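Local structure of Atp-dependent DNA ligase (4D05) at residues Q109-N112 and K113-L117. The protein probably seals nicks in DNA at the expense of ATP, as a bacterial ligase of minimal type captured here with adenosine monophosphate in its nucleotide pocket. Sequence-based numbering, arbitrary orientation.
Sequences QRIN and KMQTL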
ATOM      1  N   GLN A 109       2.541  20.612  10.296  1.00  3.93           N
ATOM      2  CA  GLN A 109       1.563  21.702  10.160  1.00  3.99           C
ATOM      3  C   GLN A 109       0.447  21.357   9.203  1.00  3.70           C
ATOM      4  O   GLN A 109      -0.664  21.849   9.344  1.00  3.69           O
ATOM      5  CB  GLN A 109       2.249  22.997   9.730  1.00  3.00           C
ATOM      6  CG  GLN A 109       2.986  23.689  10.874  1.00  5.39           C
ATOM      7  CD  GLN A 109       3.514  25.077  10.509  1.00  5.30           C
ATOM      8  OE1 GLN A 109       3.100  25.681   9.533  1.00  6.11           O
ATOM      9  NE2 GLN A 109       4.403  25.598  11.336  1.00  4.50           N
ATOM     10  N   ARG A 110       0.730  20.528   8.205  1.00  3.52           N
ATOM     11  CA  ARG A 110      -0.327  20.111   7.310  1.00  3.62           C
ATOM     12  C   ARG A 110      -1.357  19.273   8.065  1.00  3.01           C
ATOM     13  O   ARG A 110      -2.527  19.420   7.844  1.00  4.37           O
ATOM     14  CB  ARG A 110       0.232  19.370   6.094  1.00  3.46           C
ATOM     15  CG  ARG A 110       1.172  20.269   5.316  1.00  6.77           C
ATOM     16  CD  ARG A 110       1.674  19.911   3.978  1.00  8.09           C
ATOM     17  NE  ARG A 110       2.072  18.554   3.721  1.00  6.65           N
ATOM     18  CZ  ARG A 110       3.310  18.087   3.579  1.00  6.03           C
ATOM     19  NH1 ARG A 110       4.390  18.804   3.861  1.00  5.75           N
ATOM     20  NH2 ARG A 110       3.464  16.824   3.234  1.00  6.78           N
ATOM     21  N   ILE A 111      -0.919  18.389   8.958  1.00  2.57           N
ATOM     22  CA  ILE A 111      -1.866  17.628   9.768  1.00  2.44           C
ATOM     23  C   ILE A 111      -2.749  18.558  10.589  1.00  2.72           C
ATOM     24  O   ILE A 111      -3.958  18.396  10.682  1.00  3.98           O
ATOM     25  CB  ILE A 111      -1.131  16.685  10.725  1.00  3.41           C
ATOM     26  CG1 ILE A 111      -0.407  15.570   9.948  1.00  2.42           C
ATOM     27  CG2 ILE A 111      -2.092  16.090  11.718  1.00  3.11           C
ATOM     28  CD1 ILE A 111       0.507  14.741  10.837  1.00  4.67           C
ATOM     29  N   ASN A 112      -2.141  19.569  11.197  1.00  3.41           N
ATOM     30  CA  ASN A 112      -2.934  20.482  12.004  1.00  4.22           C
ATOM     31  C   ASN A 112      -3.996  21.191  11.163  1.00  4.70           C
ATOM     32  O   ASN A 112      -5.147  21.336  11.581  1.00  5.55           O
ATOM     33  CB  ASN A 112      -2.022  21.475  12.706  1.00  6.29           C
ATOM     34  CG  ASN A 112      -2.714  22.187  13.804  1.00  9.36           C
ATOM     35  OD1 ASN A 112      -3.350  23.212  13.553  1.00 10.96           O
ATOM     36  ND2 ASN A 112      -2.636  21.631  15.063  1.00  9.88           N
ATOM     37  N   LYS A 113      -3.610  21.607   9.965  1.00  3.80           N
ATOM     38  CA  LYS A 113      -4.576  22.242   9.074  1.00  4.58           C
ATOM     39  C   LYS A 113      -5.682  21.263   8.664  1.00  4.65           C
ATOM     40  O   LYS A 113      -6.850  21.632   8.647  1.00  6.39           O
ATOM     41  CB  LYS A 113      -3.906  22.851   7.855  1.00  6.25           C
ATOM     42  CG  LYS A 113      -4.871  23.631   6.994  1.00  6.53           C
ATOM     43  CD  LYS A 113      -4.174  24.413   5.930  1.00  8.29           C
ATOM     44  CE  LYS A 113      -5.152  25.201   5.124  1.00 12.49           C
ATOM     45  NZ  LYS A 113      -4.472  26.111   4.160  1.00 20.38           N
HETATM   46  N   MSE A 114      -5.309  20.038   8.305  1.00  4.43           N
HETATM   47  CA  MSE A 114      -6.304  19.062   7.899  1.00  2.96           C
HETATM   48  C   MSE A 114      -7.337  18.806   8.999  1.00  4.27           C
HETATM   49  O   MSE A 114      -8.531  18.675   8.710  1.00  4.59           O
HETATM   50  CB  MSE A 114      -5.626  17.732   7.511  1.00  4.64           C
HETATM   51  CG  MSE A 114      -4.911  17.815   6.209  1.00  5.74           C
HETATM   52 SE   MSE A 114      -4.361  16.022   5.543  1.00  8.68          SE
HETATM   53  CE  MSE A 114      -2.903  15.762   6.752  1.00  8.27           C
ATOM     54  N   GLN A 115      -6.887  18.733  10.255  1.00  5.65           N
ATOM     55  CA  GLN A 115      -7.804  18.502  11.387  1.00  7.28           C
ATOM     56  C   GLN A 115      -8.852  19.607  11.409  1.00  7.51           C
ATOM     57  O   GLN A 115     -10.026  19.334  11.564  1.00  7.68           O
ATOM     58  CB  GLN A 115      -7.081  18.471  12.741  1.00  9.46           C
ATOM     59  CG  GLN A 115      -6.117  17.295  12.902  1.00 16.10           C
ATOM     60  CD  GLN A 115      -5.272  17.316  14.202  1.00 18.64           C
ATOM     61  OE1 GLN A 115      -4.495  18.247  14.451  1.00 20.32           O
ATOM     62  NE2 GLN A 115      -5.363  16.230  14.984  1.00 23.74           N
ATOM     63  N   THR A 116      -8.409  20.848  11.259  1.00  6.92           N
ATOM     64  CA  THR A 116      -9.320  21.993  11.210  1.00  8.43           C
ATOM     65  C   THR A 116     -10.255  21.952  10.013  1.00  7.81           C
ATOM     66  O   THR A 116     -11.446  22.175  10.156  1.00  9.00           O
ATOM     67  CB  THR A 116      -8.541  23.320  11.236  1.00 12.14           C
ATOM     68  OG1 THR A 116      -7.849  23.433  12.482  1.00 15.67           O
ATOM     69  CG2 THR A 116      -9.491  24.481  11.147  1.00 14.95           C
ATOM     70  N   LEU A 117      -9.719  21.679   8.829  1.00  6.48           N
ATOM     71  CA  LEU A 117     -10.540  21.585   7.630  1.00  7.17           C
ATOM     72  C   LEU A 117     -11.661  20.544   7.808  1.00  6.86           C
ATOM     73  O   LEU A 117     -12.827  20.804   7.498  1.00  6.93           O
ATOM     74  CB  LEU A 117      -9.686  21.223   6.414  1.00  7.97           C
ATOM     75  CG  LEU A 117      -8.667  22.261   5.934  1.00  8.53           C
ATOM     76  CD1 LEU A 117      -7.881  21.648   4.785  1.00  9.55           C
ATOM     77  CD2 LEU A 117      -9.338  23.557   5.513  1.00 10.26           C
TER
HETATM   78  O   HOH W   1      -1.459  18.975  15.286  1.00 21.92           O
HETATM   79  O   HOH W   2      -6.100  21.842  14.220  0.96 22.80           O
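Met114, a selenomethionine, lays its CE methyl against Ile111 on the buried face of helix 107-121, the helix that links strands 94-99 and 126-128 in a beta-alpha-beta unit of the ATP-dependent DNA ligase domain. Its chain bends at the last torsion (chi3 -75°), which turns CE back along the helix until it lies 3.7 Å from Ile111 CA and 4.1 Å from Ile111 CG1. On the way CG comes to 3.3 Å from Arg110 O, beyond the oxygen and to one side of it; the same oxygen accepts a hydrogen bond of 2.9 Å from Met114 N. This is the tight side: Met114 also packs on Leu100 and Met128, and buried Arg110 has its guanidinium tied down by a salt bridge from NE to Asp99 OD1 and by hydrogen bonds from NH1 to the backbone oxygens of Val105 and Ala162.

The regular ladder continues with Lys113 N to Gln109 O and Gln115 N to Ile111 O. The outer face is looser and wet: here the Thr116 N to Asn112 O bond of 3.3 Å is weak. A water donates to that same Asn112 O and also bonds Thr116 OG1. The amides of Asn112 and Gln115, their planes 74° apart, do not meet directly; a second water bridges them, accepting from Asn112 ND2 at 2.9 Å and donating to Gln115 OE1 at 3.2 Å.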